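Local coordinates for protein putative transcriptional regulator, sugar-binding family (Arthrobacter aurescens, PDB 3NZE) that probably regulates transcription as a DNA-binding protein of the SorC family whose sugar-binding domain is likely to sense a carbohydrate effector, at residues A[107-110]-A[111-115]; A[143-146]-A[147-150]; A[12-15]-A[16-19]. All blocks are in the same frame, centred on the assembly; numbering follows the deposited sequence. Where two conformers were deposited one is given.

Contact 1 of 3, residues A[107-110]-A[111-115]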
# COMPACT_ATOMS: atom_id res chain seq x y z
N ARG A 107 -4.09 -8.03 -13.21
CA ARG A 107 -4.71 -8.04 -14.55
C ARG A 107 -5.39 -6.71 -14.91
O ARG A 107 -5.23 -6.21 -16.03
CB ARG A 107 -5.70 -9.20 -14.68
CG ARG A 107 -5.03 -10.57 -14.68
CD ARG A 107 -6.05 -11.71 -14.81
NE ARG A 107 -5.40 -13.01 -14.60
CZ ARG A 107 -5.16 -13.89 -15.56
NH1 ARG A 107 -4.55 -15.04 -15.27
NH2 ARG A 107 -5.53 -13.64 -16.81
N ARG A 108 -6.15 -6.14 -13.98
CA ARG A 108 -6.78 -4.84 -14.19
C ARG A 108 -5.76 -3.74 -14.49
O ARG A 108 -5.99 -2.88 -15.36
CB ARG A 108 -7.64 -4.46 -12.98
CG ARG A 108 -8.97 -5.24 -12.93
CD ARG A 108 -9.74 -4.98 -11.64
NE ARG A 108 -10.64 -6.09 -11.34
CZ ARG A 108 -10.70 -6.72 -10.17
NH1 ARG A 108 -9.92 -6.34 -9.17
NH2 ARG A 108 -11.55 -7.72 -10.01
N PHE A 109 -4.63 -3.77 -13.79
CA PHE A 109 -3.58 -2.78 -14.03
C PHE A 109 -2.96 -3.02 -15.40
O PHE A 109 -2.79 -2.10 -16.18
CB PHE A 109 -2.50 -2.82 -12.93
CG PHE A 109 -2.76 -1.88 -11.79
CD1 PHE A 109 -3.50 -2.29 -10.69
CD2 PHE A 109 -2.28 -0.57 -11.82
CE1 PHE A 109 -3.74 -1.43 -9.63
CE2 PHE A 109 -2.52 0.29 -10.76
CZ PHE A 109 -3.25 -0.14 -9.67
N GLY A 110 -2.64 -4.28 -15.69
CA GLY A 110 -2.08 -4.61 -16.99
C GLY A 110 -2.98 -4.22 -18.14
O GLY A 110 -2.51 -3.71 -19.16
N SER A 111 -4.28 -4.47 -17.99
CA SER A 111 -5.24 -4.18 -19.04
C SER A 111 -5.45 -2.68 -19.24
O SER A 111 -5.60 -2.21 -20.37
CB SER A 111 -6.59 -4.85 -18.74
OG SER A 111 -6.52 -6.25 -18.89
N ALA A 112 -5.47 -1.94 -18.14
CA ALA A 112 -5.70 -0.50 -18.24
C ALA A 112 -4.58 0.20 -19.01
O ALA A 112 -4.83 1.17 -19.73
CB ALA A 112 -5.85 0.12 -16.87
N TYR A 113 -3.36 -0.31 -18.88
CA TYR A 113 -2.19 0.39 -19.42
C TYR A 113 -1.47 -0.33 -20.57
O TYR A 113 -0.48 0.18 -21.10
CB TYR A 113 -1.23 0.74 -18.29
CG TYR A 113 -1.90 1.63 -17.26
CD1 TYR A 113 -2.38 2.88 -17.62
CD2 TYR A 113 -2.09 1.19 -15.96
CE1 TYR A 113 -3.01 3.69 -16.70
CE2 TYR A 113 -2.72 1.99 -15.03
CZ TYR A 113 -3.18 3.24 -15.41
OH TYR A 113 -3.81 4.05 -14.50
N GLY A 114 -1.98 -1.49 -20.96
CA GLY A 114 -1.33 -2.30 -21.97
C GLY A 114 0.06 -2.72 -21.52
O GLY A 114 0.97 -2.88 -22.32
N ALA A 115 0.20 -2.91 -20.21
CA ALA A 115 1.48 -3.24 -19.59
C ALA A 115 1.58 -4.73 -19.34
O ALA A 115 0.59 -5.38 -19.04
CB ALA A 115 1.64 -2.48 -18.28
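Phe109 and Tyr113, one turn apart at the end of helix 99-113, lie side by side and point the same way, with Phe109 CD2 4.1 Å from Tyr113 CE2. This is the tightly packed side. Tyr113 CD2 comes within 3.4 Å of Phe109 O, and Ala112 CB covers one face of the tyrosine ring. Leu75 touches both rings, helix 66-73 covers Phe109 and Val54 meets Tyr113. Beneath the rings Tyr113 N donates to Phe109 O over 3.3 Å, a somewhat long helical bond. The solvent side is looser and carries Arg107 and Ser111. Here Arg107 O takes Ser111 N at 2.8 Å and, in a less certain bond because the serine has two conformers, Ser111 OG at 3.1 Å. With chi1 at -72° the hydroxyl folds back beside its own backbone N and reaches that oxygen from above the carbonyl plane. The arginine's NE turns instead to Ser103. The helix ends at Gly114, with positive phi, and Ala115 N reaches back five residues to Gly110 O at 3.0 Å, in the carbonyl plane on a lone pair. The last turn is closed mainly by backbone donors, while a serine hydroxyl may supplement a carbonyl already bonded.

Contact 2 of 3, residues A[143-146]-A[147-150]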
# COMPACT_ATOMS: atom_id res chain seq x y z
N ARG A 143 14.51 -12.95 -9.60
CA ARG A 143 14.25 -12.21 -10.83
C ARG A 143 13.14 -11.18 -10.62
O ARG A 143 13.15 -10.10 -11.21
CB ARG A 143 13.91 -13.17 -11.97
CG ARG A 143 15.04 -14.10 -12.38
CD ARG A 143 16.17 -13.36 -13.10
NE ARG A 143 17.02 -12.61 -12.17
CZ ARG A 143 17.95 -13.17 -11.40
NH1 ARG A 143 18.15 -14.48 -11.44
NH2 ARG A 143 18.68 -12.42 -10.59
N ILE A 144 12.18 -11.51 -9.77
CA ILE A 144 11.14 -10.56 -9.43
C ILE A 144 11.65 -9.48 -8.46
O ILE A 144 11.33 -8.30 -8.62
CB ILE A 144 9.89 -11.25 -8.84
CG1 ILE A 144 9.33 -12.23 -9.87
CG2 ILE A 144 8.83 -10.21 -8.48
CD1 ILE A 144 8.94 -11.57 -11.19
N LEU A 145 12.46 -9.87 -7.48
CA LEU A 145 13.07 -8.90 -6.59
C LEU A 145 13.84 -7.86 -7.40
O LEU A 145 13.85 -6.68 -7.06
CB LEU A 145 13.99 -9.59 -5.56
CG LEU A 145 13.28 -10.55 -4.60
CD1 LEU A 145 14.27 -11.26 -3.69
CD2 LEU A 145 12.22 -9.79 -3.78
N ASP A 146 14.48 -8.31 -8.48
CA ASP A 146 15.28 -7.42 -9.32
C ASP A 146 14.40 -6.40 -10.04
O ASP A 146 14.78 -5.22 -10.19
CB ASP A 146 16.10 -8.21 -10.34
CG ASP A 146 17.22 -9.03 -9.70
OD1 ASP A 146 17.56 -8.79 -8.53
OD2 ASP A 146 17.76 -9.92 -10.39
N LEU A 147 13.24 -6.85 -10.50
CA LEU A 147 12.28 -5.97 -11.16
C LEU A 147 11.75 -4.94 -10.17
O LEU A 147 11.62 -3.76 -10.49
CB LEU A 147 11.11 -6.76 -11.74
CG LEU A 147 11.18 -7.13 -13.21
CD1 LEU A 147 9.90 -7.87 -13.63
CD2 LEU A 147 11.39 -5.89 -14.06
N GLN A 148 11.42 -5.41 -8.97
CA GLN A 148 10.92 -4.52 -7.93
C GLN A 148 11.93 -3.41 -7.66
O GLN A 148 11.54 -2.26 -7.46
CB GLN A 148 10.64 -5.29 -6.64
CG GLN A 148 9.40 -6.19 -6.71
CD GLN A 148 9.26 -7.07 -5.48
OE1 GLN A 148 10.10 -7.04 -4.60
NE2 GLN A 148 8.18 -7.86 -5.44
N ALA A 149 13.21 -3.76 -7.67
CA ALA A 149 14.27 -2.81 -7.33
C ALA A 149 14.36 -1.68 -8.36
O ALA A 149 14.85 -0.59 -8.06
CB ALA A 149 15.62 -3.54 -7.21
N ARG A 150 13.87 -1.95 -9.56
CA ARG A 150 13.91 -0.97 -10.65
C ARG A 150 12.62 -0.17 -10.80
O ARG A 150 12.47 0.57 -11.76
CB ARG A 150 14.20 -1.67 -11.98
CG ARG A 150 15.57 -2.33 -12.09
CD ARG A 150 15.59 -3.32 -13.27
NE ARG A 150 15.28 -2.65 -14.53
CZ ARG A 150 14.82 -3.26 -15.62
NH1 ARG A 150 14.62 -4.57 -15.63
NH2 ARG A 150 14.56 -2.55 -16.72
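Gln148 lies obliquely across Ile144 and Leu145 in the last turns of helix 139-149, an amphipathic helix packed on the parallel part of the Rossmann-like sheet. Its amide meets a different branch with each end: OE1 sits 3.6 Å from Leu145 CD2, and NE2 lies 3.9 Å from Ile144 CG2. CG stands beside the backbone N (chi1 -72°) and the chain runs on extended, which carries the CG methylene over Ile144 O at 3.4 Å and the amide back alongside Ile144 and Leu145. The backbone under it is firm, Gln148 N donating to Ile144 O at 2.9 Å in a nearly straight bond. One shell out, Gln148 NE2 is hydrogen-bonded to Gln87 O at the end of strand 84-87, which fixes the rotation of the amide; Val86 and Phe120 flank it. A leucine here would probably leave Gln87 O without its side-chain donor and remove that polar tie to the strand end. Ile144 and Leu147 extend the sheet-facing side, both touching Glu118, which binds calcium in a structure of this protein, though none is bound in this model. At the C-terminal end the bonds weaken, as from Arg150 N to Asp146 O. On the exposed face Arg143, in one of two conformers, curls forward and its NH2 may hold Asp146 OD2 in a salt bridge at 2.7 Å, on the syn side, 21° out of the carboxylate plane.

Contact 3 of 3, residues A[12-15]-A[16-19]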
# COMPACT_ATOMS: atom_id res chain seq x y z
N LEU A 12 -7.85 21.36 4.02
CA LEU A 12 -7.25 20.17 4.62
C LEU A 12 -6.02 19.73 3.82
O LEU A 12 -5.03 19.28 4.40
CB LEU A 12 -8.27 19.03 4.75
CG LEU A 12 -9.39 19.31 5.76
CD1 LEU A 12 -10.56 18.36 5.57
CD2 LEU A 12 -8.85 19.23 7.18
N GLU A 13 -6.08 19.85 2.49
CA GLU A 13 -4.95 19.48 1.65
C GLU A 13 -3.77 20.36 2.01
O GLU A 13 -2.64 19.88 2.18
CB GLU A 13 -5.29 19.60 0.17
CG GLU A 13 -6.28 18.54 -0.28
CD GLU A 13 -6.84 18.77 -1.67
OE1 GLU A 13 -6.55 19.82 -2.28
OE2 GLU A 13 -7.58 17.89 -2.15
N SER A 14 -4.03 21.66 2.15
CA SER A 14 -2.97 22.59 2.48
C SER A 14 -2.33 22.23 3.81
O SER A 14 -1.10 22.22 3.94
CB SER A 14 -3.51 24.02 2.54
OG SER A 14 -2.45 24.91 2.82
N GLN A 15 -3.16 21.94 4.81
CA GLN A 15 -2.64 21.61 6.13
C GLN A 15 -1.78 20.36 6.10
O GLN A 15 -0.71 20.33 6.70
CB GLN A 15 -3.78 21.51 7.15
CG GLN A 15 -4.49 22.84 7.34
CD GLN A 15 -5.84 22.72 8.02
OE1 GLN A 15 -6.04 21.90 8.91
NE2 GLN A 15 -6.78 23.57 7.61
N ILE A 16 -2.25 19.31 5.42
CA ILE A 16 -1.49 18.07 5.33
C ILE A 16 -0.20 18.26 4.53
O ILE A 16 0.85 17.75 4.92
CB ILE A 16 -2.36 16.95 4.72
CG1 ILE A 16 -3.50 16.62 5.69
CG2 ILE A 16 -1.52 15.72 4.40
CD1 ILE A 16 -4.62 15.77 5.07
N ARG A 17 -0.28 18.99 3.42
CA ARG A 17 0.92 19.30 2.63
C ARG A 17 2.00 19.93 3.50
O ARG A 17 3.17 19.54 3.48
CB ARG A 17 0.59 20.28 1.50
CG ARG A 17 0.45 19.67 0.13
CD ARG A 17 0.66 20.73 -0.95
NE ARG A 17 -0.20 21.89 -0.76
CZ ARG A 17 -1.47 21.98 -1.17
NH1 ARG A 17 -2.17 23.08 -0.96
NH2 ARG A 17 -2.04 20.95 -1.78
N ASN A 18 1.59 20.94 4.27
CA ASN A 18 2.54 21.69 5.08
C ASN A 18 3.07 20.92 6.27
O ASN A 18 4.24 21.05 6.65
CB ASN A 18 1.93 23.03 5.52
CG ASN A 18 1.80 24.01 4.37
OD1 ASN A 18 2.57 23.94 3.41
ND2 ASN A 18 0.82 24.90 4.44
N GLN A 19 2.21 20.10 6.87
CA GLN A 19 2.58 19.38 8.07
C GLN A 19 3.33 18.08 7.77
O GLN A 19 4.20 17.68 8.53
CB GLN A 19 1.34 19.12 8.93
CG GLN A 19 1.58 18.32 10.20
CD GLN A 19 0.29 18.14 11.01
OE1 GLN A 19 -0.68 18.87 10.80
NE2 GLN A 19 0.29 17.18 11.92
O HOH W 1 -4.51 21.48 -2.98
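Glu13 O accepts Arg17 N at 2.8 Å with an N-H...O angle of 167°, the shortest hydrogen bond between residues 12-15 and 16-19 of the amphipathic helix 9-20. The same i to i+4 pattern repeats in Ile16 N to Leu12 O, Asn18 N to Ser14 O and Gln19 N to Gln15 O, so every carbonyl of the first turn is bonded by an amide of the next. Arg17 then turns back over its partner. Its chain bends at chi3 (-53°) and lays one face of the guanidinium above Glu13 O and the backbone of Ser14, with NH1 3.6 Å from Ser14 CA. The charged ends of Glu13 and Arg17 do not meet directly, since Glu13 OE1 and Arg17 NH2 are 4.7 Å apart. A water joins them, donating to Glu13 OE1 at 2.7 Å and accepting from Arg17 NH2 at 2.8 Å at the edge of the guanidinium, in its plane. The other carboxylate oxygen, Glu13 OE2, is taken by the backbone N of Val26, which ties the helix to strand 23-27; shared between that amide and the bridging water, the carboxylate would probably remain ionised. The apolar side is made by Leu12 and Ile16. These press on Val262 and on helix 255-261, so this first helix of the chain is packed against the last. Gln15 sends its NE2 to Asp7. At the outer surface Asn18 drapes its amide over the Ser14 carbonyl without bonding to it. On the buried side Ile16 hugs the preceding turn, its CG1 placed beside the backbone N and only 3.3 Å from Leu12 O.

Overall arrangement
All three are local contacts within one helix each, two of them at its C-terminal end, and they follow the chain in the order 12-19, 107-115, 143-150. Contacts 1 and 2 are the closest pair but do not touch, their centres about 19 Å apart and their nearest atoms about 11 Å; contact 3 lies some 32 and 34 Å from their centres. Helix 99-113 of contact 1 is the crossover between parallel strands 84-87 and 116-118, and helix 139-149 of contact 2 packs on the same two strands. Contact 2 touches Glu118, a calcium ligand in a structure of this protein, and contact 1 ends about 9 Å from it, between side chains. Contact 3 is remote, beside edge strand 23-27, where the first helix packs against the last, 255-261.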